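Local coordinates for putative transcriptional regulator TRANSCRIPTION REGULATOR protein (Rhizobium meliloti, PDB 5NLA) that activates transcription as an AraC-like regulator that binds cyclic di-GMP to control extracellular polysaccharide production, probably through sequence-specific DNA binding, at residues A[47-61]-A[81-93]. Sequence-based numbering, arbitrary orientation.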
loop_
_atom_site.group_PDB
_atom_site.type_symbol
_atom_site.label_atom_id
_atom_site.label_comp_id
_atom_site.label_asym_id
_atom_site.label_seq_id
_atom_site.Cartn_x
_atom_site.Cartn_y
_atom_site.Cartn_z
ATOM N N SER A 47 12.506 -16.734 1.875
ATOM C CA SER A 47 11.361 -15.775 1.845
ATOM C C SER A 47 11.748 -14.456 1.144
ATOM O O SER A 47 11.325 -13.376 1.562
ATOM C CB SER A 47 10.856 -15.531 3.283
ATOM O OG SER A 47 11.916 -15.183 4.164
ATOM N N ARG A 48 12.512 -14.561 0.049
ATOM C CA ARG A 48 13.267 -13.420 -0.507
ATOM C C ARG A 48 12.946 -13.004 -1.935
ATOM O O ARG A 48 12.909 -13.851 -2.832
ATOM C CB ARG A 48 14.772 -13.707 -0.434
ATOM C CG ARG A 48 15.295 -14.083 0.949
ATOM C CD ARG A 48 14.939 -13.063 2.019
ATOM N NE ARG A 48 15.106 -11.698 1.521
ATOM C CZ ARG A 48 14.135 -10.809 1.292
ATOM N NH1 ARG A 48 12.849 -11.068 1.526
ATOM N NH2 ARG A 48 14.464 -9.619 0.822
ATOM N N PHE A 49 12.736 -11.699 -2.141
ATOM C CA PHE A 49 12.749 -11.134 -3.492
ATOM C C PHE A 49 13.342 -9.727 -3.541
ATOM O O PHE A 49 13.143 -8.914 -2.637
ATOM C CB PHE A 49 11.367 -11.210 -4.168
ATOM C CG PHE A 49 11.224 -12.387 -5.119
ATOM C CD1 PHE A 49 12.031 -12.480 -6.267
ATOM C CD2 PHE A 49 10.302 -13.413 -4.872
ATOM C CE1 PHE A 49 11.917 -13.560 -7.139
ATOM C CE2 PHE A 49 10.187 -14.494 -5.748
ATOM C CZ PHE A 49 10.992 -14.568 -6.880
ATOM N N SER A 50 14.078 -9.472 -4.622
ATOM C CA SER A 50 14.944 -8.304 -4.759
ATOM C C SER A 50 14.796 -7.691 -6.146
ATOM O O SER A 50 14.540 -8.390 -7.117
ATOM C CB SER A 50 16.403 -8.716 -4.524
ATOM O OG SER A 50 17.189 -7.632 -4.055
ATOM N N THR A 51 14.942 -6.378 -6.218
ATOM C CA THR A 51 14.913 -5.637 -7.475
ATOM C C THR A 51 15.907 -4.502 -7.345
ATOM O O THR A 51 15.786 -3.681 -6.437
ATOM C CB THR A 51 13.512 -5.060 -7.745
ATOM O OG1 THR A 51 12.664 -6.100 -8.247
ATOM C CG2 THR A 51 13.536 -3.919 -8.761
ATOM N N ARG A 52 16.901 -4.474 -8.222
ATOM C CA ARG A 52 17.744 -3.298 -8.370
ATOM C C ARG A 52 18.068 -3.084 -9.813
ATOM O O ARG A 52 17.824 -3.935 -10.651
ATOM C CB ARG A 52 19.036 -3.411 -7.550
ATOM C CG ARG A 52 20.045 -4.421 -8.065
ATOM C CD ARG A 52 21.018 -4.825 -6.970
ATOM N NE ARG A 52 20.346 -5.554 -5.891
ATOM C CZ ARG A 52 20.932 -5.989 -4.775
ATOM N NH1 ARG A 52 22.231 -5.775 -4.549
ATOM N NH2 ARG A 52 20.202 -6.635 -3.863
ATOM N N ASP A 53 18.663 -1.945 -10.096
ATOM C CA ASP A 53 19.052 -1.635 -11.452
ATOM C C ASP A 53 20.518 -1.232 -11.574
ATOM O O ASP A 53 20.891 -0.613 -12.556
ATOM C CB ASP A 53 18.108 -0.566 -11.997
ATOM C CG ASP A 53 18.023 0.635 -11.102
ATOM O OD1 ASP A 53 19.092 1.125 -10.676
ATOM O OD2 ASP A 53 16.887 1.090 -10.833
ATOM N N LEU A 54 21.351 -1.618 -10.608
ATOM C CA LEU A 54 22.794 -1.345 -10.686
ATOM C C LEU A 54 23.522 -2.069 -11.844
ATOM O O LEU A 54 24.459 -1.507 -12.385
ATOM C CB LEU A 54 23.499 -1.599 -9.340
ATOM C CG LEU A 54 23.286 -0.537 -8.236
ATOM C CD1 LEU A 54 22.077 -0.823 -7.347
ATOM C CD2 LEU A 54 24.546 -0.377 -7.376
ATOM N N PRO A 55 23.099 -3.298 -12.231
ATOM C CA PRO A 55 23.724 -3.952 -13.404
ATOM C C PRO A 55 23.336 -3.463 -14.826
ATOM O O PRO A 55 24.122 -3.665 -15.746
ATOM C CB PRO A 55 23.368 -5.439 -13.218
ATOM C CG PRO A 55 23.032 -5.581 -11.774
ATOM C CD PRO A 55 22.361 -4.285 -11.419
ATOM N N PRO A 56 22.136 -2.881 -15.030
ATOM C CA PRO A 56 21.912 -2.153 -16.301
ATOM C C PRO A 56 22.673 -0.816 -16.421
ATOM O O PRO A 56 23.539 -0.537 -15.595
ATOM C CB PRO A 56 20.392 -1.903 -16.289
ATOM C CG PRO A 56 19.816 -3.028 -15.498
ATOM C CD PRO A 56 20.865 -3.378 -14.462
ATOM N N GLN A 57 22.362 -0.014 -17.448
ATOM C CA GLN A 57 22.779 1.409 -17.511
ATOM C C GLN A 57 21.661 2.471 -17.700
ATOM O O GLN A 57 21.787 3.587 -17.153
ATOM C CB GLN A 57 23.834 1.614 -18.581
ATOM C CG GLN A 57 24.463 3.008 -18.548
ATOM C CD GLN A 57 24.779 3.497 -17.138
ATOM O OE1 GLN A 57 24.235 4.498 -16.677
ATOM N NE2 GLN A 57 25.633 2.768 -16.444
ATOM N N GLU A 58 20.608 2.156 -18.480
ATOM C CA GLU A 58 19.372 2.980 -18.518
ATOM C C GLU A 58 18.327 2.411 -17.552
ATOM O O GLU A 58 17.398 1.700 -17.913
ATOM C CB GLU A 58 18.860 3.208 -19.935
ATOM C CG GLU A 58 19.366 4.525 -20.535
ATOM C CD GLU A 58 20.897 4.692 -20.525
ATOM O OE1 GLU A 58 21.462 5.090 -19.481
ATOM O OE2 GLU A 58 21.549 4.467 -21.576
ATOM N N GLN A 59 18.521 2.822 -16.303
ATOM C CA GLN A 59 18.032 2.168 -15.104
ATOM C C GLN A 59 16.681 2.734 -14.650
ATOM O O GLN A 59 15.885 2.038 -13.994
ATOM C CB GLN A 59 19.090 2.387 -14.006
ATOM C CG GLN A 59 20.484 1.907 -14.419
ATOM C CD GLN A 59 21.631 2.359 -13.526
ATOM O OE1 GLN A 59 21.543 3.333 -12.801
ATOM N NE2 GLN A 59 22.723 1.648 -13.607
ATOM N N PHE A 60 16.445 4.009 -14.968
ATOM C CA PHE A 60 15.200 4.666 -14.635
ATOM C C PHE A 60 14.055 4.002 -15.355
ATOM O O PHE A 60 13.044 3.669 -14.746
ATOM C CB PHE A 60 15.224 6.136 -15.019
ATOM C CG PHE A 60 13.905 6.794 -14.836
ATOM C CD1 PHE A 60 13.401 6.982 -13.566
ATOM C CD2 PHE A 60 13.123 7.147 -15.928
ATOM C CE1 PHE A 60 12.169 7.563 -13.378
ATOM C CE2 PHE A 60 11.885 7.726 -15.744
ATOM C CZ PHE A 60 11.416 7.931 -14.467
ATOM N N ARG A 61 14.218 3.821 -16.662
ATOM C CA ARG A 61 13.224 3.117 -17.468
ATOM C C ARG A 61 12.865 1.747 -16.850
ATOM O O ARG A 61 11.686 1.425 -16.744
ATOM C CB ARG A 61 13.673 3.001 -18.936
ATOM C CG ARG A 61 13.700 4.345 -19.671
ATOM C CD ARG A 61 13.594 4.212 -21.187
ATOM N NE ARG A 61 14.695 3.436 -21.763
ATOM C CZ ARG A 61 15.857 3.926 -22.221
ATOM N NH1 ARG A 61 16.144 5.232 -22.196
ATOM N NH2 ARG A 61 16.765 3.087 -22.721
ATOM N N GLU A 81 18.475 10.933 -18.342
ATOM C CA GLU A 81 18.471 9.479 -18.113
ATOM C C GLU A 81 19.868 8.874 -18.284
ATOM O O GLU A 81 20.112 7.768 -17.821
ATOM C CB GLU A 81 17.489 8.767 -19.040
ATOM C CG GLU A 81 16.024 9.080 -18.772
ATOM C CD GLU A 81 15.046 8.271 -19.641
ATOM O OE1 GLU A 81 15.441 7.237 -20.230
ATOM O OE2 GLU A 81 13.858 8.664 -19.720
ATOM N N GLU A 82 20.745 9.591 -18.992
ATOM C CA GLU A 82 22.197 9.317 -19.066
ATOM C C GLU A 82 22.829 9.121 -17.683
ATOM O O GLU A 82 23.545 8.157 -17.447
ATOM C CB GLU A 82 22.916 10.487 -19.765
ATOM C CG GLU A 82 24.346 10.182 -20.221
ATOM C CD GLU A 82 25.349 11.326 -20.017
ATOM O OE1 GLU A 82 24.954 12.488 -19.752
ATOM O OE2 GLU A 82 26.564 11.057 -20.122
ATOM N N ASP A 83 22.524 10.038 -16.774
ATOM C CA ASP A 83 23.075 10.039 -15.414
ATOM C C ASP A 83 22.959 8.685 -14.692
ATOM O O ASP A 83 23.794 8.355 -13.870
ATOM C CB ASP A 83 22.397 11.138 -14.544
ATOM C CG ASP A 83 22.612 12.570 -15.085
ATOM O OD1 ASP A 83 23.657 12.837 -15.731
ATOM O OD2 ASP A 83 21.731 13.433 -14.850
ATOM N N GLY A 84 21.923 7.914 -14.993
ATOM C CA GLY A 84 21.649 6.684 -14.272
ATOM C C GLY A 84 20.613 6.925 -13.195
ATOM O O GLY A 84 20.183 8.060 -12.961
ATOM N N PHE A 85 20.202 5.848 -12.540
ATOM C CA PHE A 85 19.150 5.911 -11.551
ATOM C C PHE A 85 19.264 4.708 -10.599
ATOM O O PHE A 85 18.474 3.759 -10.688
ATOM C CB PHE A 85 17.796 5.951 -12.252
ATOM C CG PHE A 85 16.662 6.330 -11.353
ATOM C CD1 PHE A 85 16.341 7.666 -11.161
ATOM C CD2 PHE A 85 15.891 5.351 -10.721
ATOM C CE1 PHE A 85 15.294 8.030 -10.332
ATOM C CE2 PHE A 85 14.830 5.709 -9.886
ATOM C CZ PHE A 85 14.538 7.050 -9.682
ATOM N N PRO A 86 20.246 4.748 -9.677
ATOM C CA PRO A 86 20.525 3.618 -8.795
ATOM C C PRO A 86 19.440 3.423 -7.732
ATOM O O PRO A 86 19.309 4.247 -6.831
ATOM C CB PRO A 86 21.846 4.004 -8.146
ATOM C CG PRO A 86 21.829 5.492 -8.110
ATOM C CD PRO A 86 20.987 5.956 -9.267
ATOM N N ALA A 87 18.687 2.331 -7.846
ATOM C CA ALA A 87 17.546 2.072 -6.977
ATOM C C ALA A 87 17.460 0.597 -6.588
ATOM O O ALA A 87 17.945 -0.275 -7.304
ATOM C CB ALA A 87 16.252 2.536 -7.629
ATOM N N GLU A 88 16.849 0.356 -5.429
ATOM C CA GLU A 88 16.740 -0.962 -4.835
ATOM C C GLU A 88 15.402 -1.091 -4.143
ATOM O O GLU A 88 14.999 -0.198 -3.393
ATOM C CB GLU A 88 17.833 -1.176 -3.796
ATOM C CG GLU A 88 18.904 -2.177 -4.175
ATOM C CD GLU A 88 19.677 -2.663 -2.962
ATOM O OE1 GLU A 88 19.913 -1.852 -2.029
ATOM O OE2 GLU A 88 20.031 -3.864 -2.932
ATOM N N LEU A 89 14.722 -2.202 -4.417
ATOM C CA LEU A 89 13.557 -2.647 -3.670
ATOM C C LEU A 89 13.903 -4.005 -3.119
ATOM O O LEU A 89 14.533 -4.814 -3.800
ATOM C CB LEU A 89 12.335 -2.768 -4.574
ATOM C CG LEU A 89 11.277 -1.656 -4.694
ATOM C CD1 LEU A 89 9.869 -2.246 -4.609
ATOM C CD2 LEU A 89 11.435 -0.531 -3.680
ATOM N N THR A 90 13.500 -4.249 -1.882
ATOM C CA THR A 90 13.731 -5.534 -1.256
ATOM C C THR A 90 12.451 -5.916 -0.521
ATOM O O THR A 90 12.017 -5.187 0.362
ATOM C CB THR A 90 14.946 -5.457 -0.314
ATOM O OG1 THR A 90 15.968 -4.645 -0.917
ATOM C CG2 THR A 90 15.511 -6.827 -0.030
ATOM N N GLY A 91 11.846 -7.039 -0.920
ATOM C CA GLY A 91 10.499 -7.434 -0.479
ATOM C C GLY A 91 10.439 -8.675 0.399
ATOM O O GLY A 91 10.938 -9.734 0.013
ATOM N N TRP A 92 9.825 -8.538 1.579
ATOM C CA TRP A 92 9.563 -9.655 2.495
ATOM C C TRP A 92 8.052 -9.804 2.662
ATOM O O TRP A 92 7.365 -8.812 2.903
ATOM C CB TRP A 92 10.185 -9.401 3.873
ATOM C CG TRP A 92 11.594 -8.892 3.848
ATOM C CD1 TRP A 92 12.006 -7.619 3.561
ATOM C CD2 TRP A 92 12.773 -9.635 4.148
ATOM N NE1 TRP A 92 13.376 -7.530 3.652
ATOM C CE2 TRP A 92 13.874 -8.754 4.000
ATOM C CE3 TRP A 92 13.015 -10.971 4.504
ATOM C CZ2 TRP A 92 15.193 -9.160 4.213
ATOM C CZ3 TRP A 92 14.335 -11.380 4.710
ATOM C CH2 TRP A 92 15.406 -10.472 4.565
ATOM N N HIS A 93 7.553 -11.038 2.536
ATOM C CA HIS A 93 6.146 -11.366 2.753
ATOM C C HIS A 93 5.982 -11.910 4.157
ATOM O O HIS A 93 6.484 -12.988 4.457
ATOM C CB HIS A 93 5.680 -12.436 1.758
ATOM C CG HIS A 93 5.788 -12.018 0.322
ATOM N ND1 HIS A 93 6.936 -12.199 -0.422
ATOM C CD2 HIS A 93 4.892 -11.430 -0.505
ATOM C CE1 HIS A 93 6.745 -11.737 -1.645
ATOM N NE2 HIS A 93 5.512 -11.268 -1.722
HETATM O O HOH W 1 18.408 6.395 -16.261
#
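The guanidinium of Arg48 lies flat on the indole of Trp92 in a cation-pi stack, its CZ 3.1 Å from the centroid of the six-membered ring. The two planes are only 12° apart. Bends at chi2 and chi3 fold the arginine back onto the ring, and NH1 is shared between two carbonyls, Gly91 O at 2.8 Å and Ser47 O in its own segment. Farther along, Arg52 and Glu88 run side by side: OE2 sits 2.9 Å from NH2 but over the guanidinium face, so the bridge is one of charge without a directed N-H, while NH2 donates in plane to Ser50 OG.

The backbones that carry most of these side chains, strands 49-52 and 88-93, pair antiparallel, Leu89 N reaching Thr51 O at 2.7 Å and Gly91 N reaching Phe49 O; strand 49-52 is an outermost strand of the seven-stranded antiparallel sheet within this chain. Beyond Arg52 the backbone pairing fades to a weak Asp53 N to Ala87 O bond, and side-chain acceptors take over. Asp53 OD1 accepts from Ala87 N on its syn side, and Gln59 OE1 takes Phe85 N in a nearly straight bond of 2.9 Å, its NE2 donating to Pro56 O, which lies in the amide plane and helps hold the group's rotation. In helix 59-67, Phe60 turns its ring edge to the face of Phe85, planes at 73°, with CD1 over the ring centre; Trp63 and Leu75 add to this packing. Arg61 NH1 meets Glu81 OE1 at 2.9 Å in a salt bridge. In the outer shell, Gln101 of the next strand, 97-104, bonds Trp92 NE1 and probably helps hold the indole against Arg48.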